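Long-range contact in beta2-microglobulin (Anolis carolinensis, PDB 7CPO), which forms the light chain of the lizard MHC class I molecule and probably supports the heavy chain that presents peptides: residues Leu39-Ser52 with Thr61-Asp73. Numbering follows the deposited sequence.
Sequences LLKNGIPMENVQQS and TFERLVYAKVIPD
Gln50 N gives a 2.7 Å hydrogen bond to Tyr67 O, nearly straight at 176°, and Val49 CA approaches the same oxygen with a CA-H...O contact. The bond belongs to the hairpin of strands 49-56 and 62-70, at one edge of a four-stranded sheet in the immunoglobulin C1-set sandwich. Gln50 and Tyr67 form an antiparallel hydrogen-bonded pair, with Tyr67 N returning a bond to Gln50 O. On the sheet face carrying these two side chains, Gln50 CB rests over one face of the phenol ring, a CH-pi contact 3.8 Å from its centroid, an apolar use of a polar side chain at an exposed edge. Tyr67 and Leu65 also pack on Ser239 and Pro237 of the MHC class I heavy chain, so this face meets the partner subunit.

Ser52 N bonds to Leu65 O at 2.9 Å, and its OG receives Leu65 N over a longer 3.2 Å. A short side chain suits this place: with chi1 at 74°, OG sits between its own backbone N and carbonyl carbon and takes the N-H that a backbone carbonyl would normally bind. Ser52 O instead meets the guanidinium edge of Arg64, in plane, at 2.7 Å from NH1. Gln51 NE2 lies over one face of that group; NE2 and NH1 are both donors, so no hydrogen bond forms between them, and the amide lies only moderately tilted against the guanidinium.

On the opposite face Val66 and Ala68 are buried against the second sheet, to which Leu39 belongs. Leu39 CD1 meets Val66 CG1 and its CD2 meets the small Ala68 CB, joining the sheets, while Val49 CG1 flanks Val66 from the neighbouring strand. Phe23 and Ile37 add to the core. Farther along, flexible Met46 bends at chi3 (68°) and lays CE 3.6 Å from Val70 CG2.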
loop_
_atom_site.group_PDB
_atom_site.type_symbol
_atom_site.label_atom_id
_atom_site.label_comp_id
_atom_site.label_asym_id
_atom_site.label_seq_id
_atom_site.Cartn_x
_atom_site.Cartn_y
_atom_site.Cartn_z
ATOM N N LEU B 39 15.523 5.248 9.887
ATOM C CA LEU B 39 16.625 5.089 8.948
ATOM C C LEU B 39 17.939 5.376 9.648
ATOM O O LEU B 39 18.092 6.426 10.281
ATOM C CB LEU B 39 16.475 6.040 7.766
ATOM C CG LEU B 39 15.493 5.667 6.672
ATOM C CD1 LEU B 39 14.269 4.970 7.269
ATOM C CD2 LEU B 39 15.130 6.927 5.910
ATOM N N LEU B 40 18.895 4.462 9.514
ATOM C CA LEU B 40 20.194 4.592 10.159
ATOM C C LEU B 40 21.295 4.655 9.115
ATOM O O LEU B 40 21.285 3.899 8.136
ATOM C CB LEU B 40 20.467 3.435 11.112
ATOM C CG LEU B 40 19.430 3.230 12.208
ATOM C CD1 LEU B 40 19.671 1.902 12.911
ATOM C CD2 LEU B 40 19.472 4.393 13.187
ATOM N N LYS B 41 22.228 5.580 9.329
ATOM C CA LYS B 41 23.499 5.646 8.612
ATOM C C LYS B 41 24.590 5.448 9.654
ATOM O O LYS B 41 24.749 6.278 10.556
ATOM C CB LYS B 41 23.660 6.980 7.884
ATOM C CG LYS B 41 24.965 7.145 7.114
ATOM C CD LYS B 41 25.190 8.624 6.755
ATOM C CE LYS B 41 26.263 8.812 5.682
ATOM N NZ LYS B 41 26.803 10.202 5.667
ATOM N N ASN B 42 25.306 4.327 9.556
ATOM C CA ASN B 42 26.341 3.966 10.524
ATOM C C ASN B 42 25.788 4.008 11.948
ATOM O O ASN B 42 26.443 4.476 12.880
ATOM C CB ASN B 42 27.572 4.872 10.373
ATOM C CG ASN B 42 28.205 4.780 8.987
ATOM O OD1 ASN B 42 28.236 3.712 8.387
ATOM N ND2 ASN B 42 28.703 5.903 8.476
ATOM N N GLY B 43 24.553 3.528 12.115
ATOM C CA GLY B 43 23.926 3.461 13.421
ATOM C C GLY B 43 23.305 4.746 13.935
ATOM O O GLY B 43 22.585 4.698 14.942
ATOM N N ILE B 44 23.538 5.884 13.293
ATOM C CA ILE B 44 22.995 7.172 13.724
ATOM C C ILE B 44 21.750 7.488 12.892
ATOM O O ILE B 44 21.819 7.411 11.657
ATOM C CB ILE B 44 24.035 8.301 13.585
ATOM C CG1 ILE B 44 25.324 7.943 14.341
ATOM C CG2 ILE B 44 23.463 9.635 14.046
ATOM C CD1 ILE B 44 25.110 7.577 15.817
ATOM N N PRO B 45 20.624 7.846 13.518
ATOM C CA PRO B 45 19.424 8.212 12.745
ATOM C C PRO B 45 19.707 9.295 11.713
ATOM O O PRO B 45 20.361 10.299 12.002
ATOM C CB PRO B 45 18.454 8.714 13.823
ATOM C CG PRO B 45 18.853 7.956 15.050
ATOM C CD PRO B 45 20.364 7.844 14.968
ATOM N N MET B 46 19.212 9.075 10.493
ATOM C CA MET B 46 19.389 10.045 9.418
ATOM C C MET B 46 18.519 11.273 9.662
ATOM O O MET B 46 17.518 11.217 10.379
ATOM C CB MET B 46 19.030 9.413 8.068
ATOM C CG MET B 46 19.809 8.130 7.752
ATOM S SD MET B 46 19.480 7.422 6.122
ATOM C CE MET B 46 20.213 8.650 5.041
ATOM N N GLU B 47 18.916 12.402 9.083
ATOM C CA GLU B 47 18.052 13.569 9.142
ATOM C C GLU B 47 17.223 13.637 7.856
ATOM O O GLU B 47 17.430 12.865 6.916
ATOM C CB GLU B 47 18.870 14.851 9.339
ATOM C CG GLU B 47 19.711 14.969 10.627
ATOM C CD GLU B 47 21.065 15.638 10.370
ATOM O OE1 GLU B 47 21.107 16.564 9.531
ATOM O OE2 GLU B 47 22.084 15.256 10.999
ATOM N N ASN B 48 16.260 14.559 7.805
ATOM C CA ASN B 48 15.540 14.877 6.573
ATOM C C ASN B 48 14.790 13.668 6.030
ATOM O O ASN B 48 14.819 13.358 4.835
ATOM C CB ASN B 48 16.503 15.426 5.531
ATOM C CG ASN B 48 16.967 16.820 5.861
ATOM O OD1 ASN B 48 17.844 17.355 5.211
ATOM N ND2 ASN B 48 16.365 17.424 6.889
ATOM N N VAL B 49 14.128 13.011 6.897
ATOM C CA VAL B 49 13.468 11.751 6.627
ATOM C C VAL B 49 12.004 12.006 6.289
ATOM O O VAL B 49 11.351 12.862 6.898
ATOM C CB VAL B 49 13.618 10.834 7.852
ATOM C CG1 VAL B 49 12.867 9.547 7.647
ATOM C CG2 VAL B 49 15.102 10.589 8.135
ATOM N N GLN B 50 11.473 11.256 5.326
ATOM C CA GLN B 50 10.076 11.362 4.933
ATOM C C GLN B 50 9.368 10.035 5.148
ATOM O O GLN B 50 9.992 8.971 5.093
ATOM C CB GLN B 50 9.955 11.749 3.474
ATOM C CG GLN B 50 10.719 12.992 3.144
ATOM C CD GLN B 50 9.819 14.060 2.606
ATOM O OE1 GLN B 50 9.623 14.162 1.395
ATOM N NE2 GLN B 50 9.238 14.855 3.500
ATOM N N GLN B 51 8.050 10.097 5.362
ATOM C CA GLN B 51 7.241 8.890 5.510
ATOM C C GLN B 51 5.868 9.046 4.862
ATOM O O GLN B 51 5.196 10.068 5.026
ATOM C CB GLN B 51 7.092 8.513 6.984
ATOM C CG GLN B 51 6.011 9.231 7.746
ATOM C CD GLN B 51 5.762 8.577 9.079
ATOM O OE1 GLN B 51 6.657 7.931 9.631
ATOM N NE2 GLN B 51 4.545 8.726 9.608
ATOM N N SER B 52 5.458 8.017 4.129
ATOM C CA SER B 52 4.173 7.997 3.452
ATOM C C SER B 52 3.033 7.911 4.456
ATOM O O SER B 52 3.211 7.526 5.617
ATOM C CB SER B 52 4.083 6.797 2.505
ATOM O OG SER B 52 3.911 5.617 3.276
ATOM N N THR B 61 -3.981 -5.678 6.483
ATOM C CA THR B 61 -2.678 -5.414 7.064
ATOM C C THR B 61 -2.083 -4.148 6.468
ATOM O O THR B 61 -2.280 -3.830 5.293
ATOM C CB THR B 61 -1.718 -6.584 6.852
ATOM O OG1 THR B 61 -1.480 -6.765 5.448
ATOM C CG2 THR B 61 -2.282 -7.858 7.470
ATOM N N PHE B 62 -1.325 -3.445 7.293
ATOM C CA PHE B 62 -0.875 -2.086 7.058
ATOM C C PHE B 62 0.436 -2.031 6.277
ATOM O O PHE B 62 1.181 -3.007 6.202
ATOM C CB PHE B 62 -0.733 -1.394 8.399
ATOM C CG PHE B 62 -2.045 -1.193 9.086
ATOM C CD1 PHE B 62 -2.841 -0.099 8.763
ATOM C CD2 PHE B 62 -2.502 -2.110 10.028
ATOM C CE1 PHE B 62 -4.068 0.095 9.386
ATOM C CE2 PHE B 62 -3.723 -1.931 10.649
ATOM C CZ PHE B 62 -4.514 -0.822 10.329
ATOM N N GLU B 63 0.689 -0.868 5.667
ATOM C CA GLU B 63 1.910 -0.594 4.915
ATOM C C GLU B 63 2.418 0.797 5.273
ATOM O O GLU B 63 1.632 1.711 5.541
ATOM C CB GLU B 63 1.711 -0.647 3.389
ATOM C CG GLU B 63 0.690 -1.638 2.899
ATOM C CD GLU B 63 0.295 -1.397 1.447
ATOM O OE1 GLU B 63 0.096 -0.216 1.064
ATOM O OE2 GLU B 63 0.194 -2.391 0.690
ATOM N N ARG B 64 3.743 0.956 5.238
ATOM C CA ARG B 64 4.384 2.219 5.586
ATOM C C ARG B 64 5.741 2.299 4.904
ATOM O O ARG B 64 6.547 1.365 5.003
ATOM C CB ARG B 64 4.546 2.356 7.103
ATOM C CG ARG B 64 5.297 3.614 7.545
ATOM C CD ARG B 64 4.383 4.827 7.544
ATOM N NE ARG B 64 3.462 4.799 8.675
ATOM C CZ ARG B 64 2.518 5.707 8.889
ATOM N NH1 ARG B 64 2.368 6.719 8.045
ATOM N NH2 ARG B 64 1.733 5.606 9.953
ATOM N N LEU B 65 5.996 3.417 4.236
ATOM C CA LEU B 65 7.251 3.668 3.548
ATOM C C LEU B 65 7.964 4.836 4.214
ATOM O O LEU B 65 7.334 5.835 4.575
ATOM C CB LEU B 65 7.017 3.965 2.067
ATOM C CG LEU B 65 8.284 4.309 1.283
ATOM C CD1 LEU B 65 9.208 3.084 1.104
ATOM C CD2 LEU B 65 7.889 4.906 -0.046
ATOM N N VAL B 66 9.277 4.694 4.392
ATOM C CA VAL B 66 10.121 5.672 5.069
ATOM C C VAL B 66 11.368 5.849 4.227
ATOM O O VAL B 66 11.989 4.861 3.820
ATOM C CB VAL B 66 10.490 5.217 6.493
ATOM C CG1 VAL B 66 11.305 6.286 7.195
ATOM C CG2 VAL B 66 9.220 4.897 7.303
ATOM N N TYR B 67 11.732 7.093 3.940
ATOM C CA TYR B 67 12.839 7.288 3.017
ATOM C C TYR B 67 13.515 8.630 3.264
ATOM O O TYR B 67 12.990 9.504 3.962
ATOM C CB TYR B 67 12.375 7.158 1.559
ATOM C CG TYR B 67 11.327 8.165 1.154
ATOM C CD1 TYR B 67 11.682 9.362 0.545
ATOM C CD2 TYR B 67 9.982 7.920 1.373
ATOM C CE1 TYR B 67 10.721 10.299 0.179
ATOM C CE2 TYR B 67 9.008 8.850 1.004
ATOM C CZ TYR B 67 9.385 10.035 0.408
ATOM O OH TYR B 67 8.420 10.953 0.044
ATOM N N ALA B 68 14.706 8.773 2.676
ATOM C CA ALA B 68 15.536 9.958 2.837
ATOM C C ALA B 68 16.545 10.006 1.707
ATOM O O ALA B 68 17.035 8.968 1.263
ATOM C CB ALA B 68 16.263 9.974 4.183
ATOM N N LYS B 69 16.820 11.212 1.226
ATOM C CA LYS B 69 17.868 11.395 0.241
ATOM C C LYS B 69 19.225 11.215 0.913
ATOM O O LYS B 69 19.393 11.479 2.108
ATOM C CB LYS B 69 17.764 12.773 -0.415
ATOM C CG LYS B 69 16.669 12.887 -1.487
ATOM C CD LYS B 69 16.883 14.101 -2.407
ATOM C CE LYS B 69 16.837 15.431 -1.634
ATOM N NZ LYS B 69 15.604 16.246 -1.908
ATOM N N VAL B 70 20.193 10.725 0.140
ATOM C CA VAL B 70 21.512 10.416 0.674
ATOM C C VAL B 70 22.481 10.314 -0.493
ATOM O O VAL B 70 22.076 10.086 -1.635
ATOM C CB VAL B 70 21.485 9.114 1.515
ATOM C CG1 VAL B 70 21.504 7.888 0.612
ATOM C CG2 VAL B 70 22.658 9.101 2.475
ATOM N N ILE B 71 23.762 10.509 -0.211
ATOM C CA ILE B 71 24.829 10.411 -1.199
ATOM C C ILE B 71 25.764 9.284 -0.783
ATOM O O ILE B 71 26.549 9.439 0.164
ATOM C CB ILE B 71 25.584 11.735 -1.356
ATOM C CG1 ILE B 71 24.616 12.897 -1.569
ATOM C CG2 ILE B 71 26.552 11.654 -2.516
ATOM C CD1 ILE B 71 25.334 14.196 -1.924
ATOM N N PRO B 72 25.718 8.139 -1.440
ATOM C CA PRO B 72 26.565 7.015 -1.034
ATOM C C PRO B 72 28.064 7.294 -1.175
ATOM O O PRO B 72 28.503 8.151 -1.948
ATOM C CB PRO B 72 26.120 5.877 -1.965
ATOM C CG PRO B 72 24.705 6.241 -2.368
ATOM C CD PRO B 72 24.677 7.743 -2.419
ATOM N N ASP B 73 28.840 6.562 -0.373
ATOM C CA ASP B 73 30.271 6.350 -0.563
ATOM C C ASP B 73 30.604 4.987 0.038
ATOM O O ASP B 73 29.796 4.393 0.756
ATOM C CB ASP B 73 31.106 7.468 0.073
ATOM C CG ASP B 73 30.658 7.796 1.479
ATOM O OD1 ASP B 73 30.482 8.994 1.770
ATOM O OD2 ASP B 73 30.478 6.861 2.292
#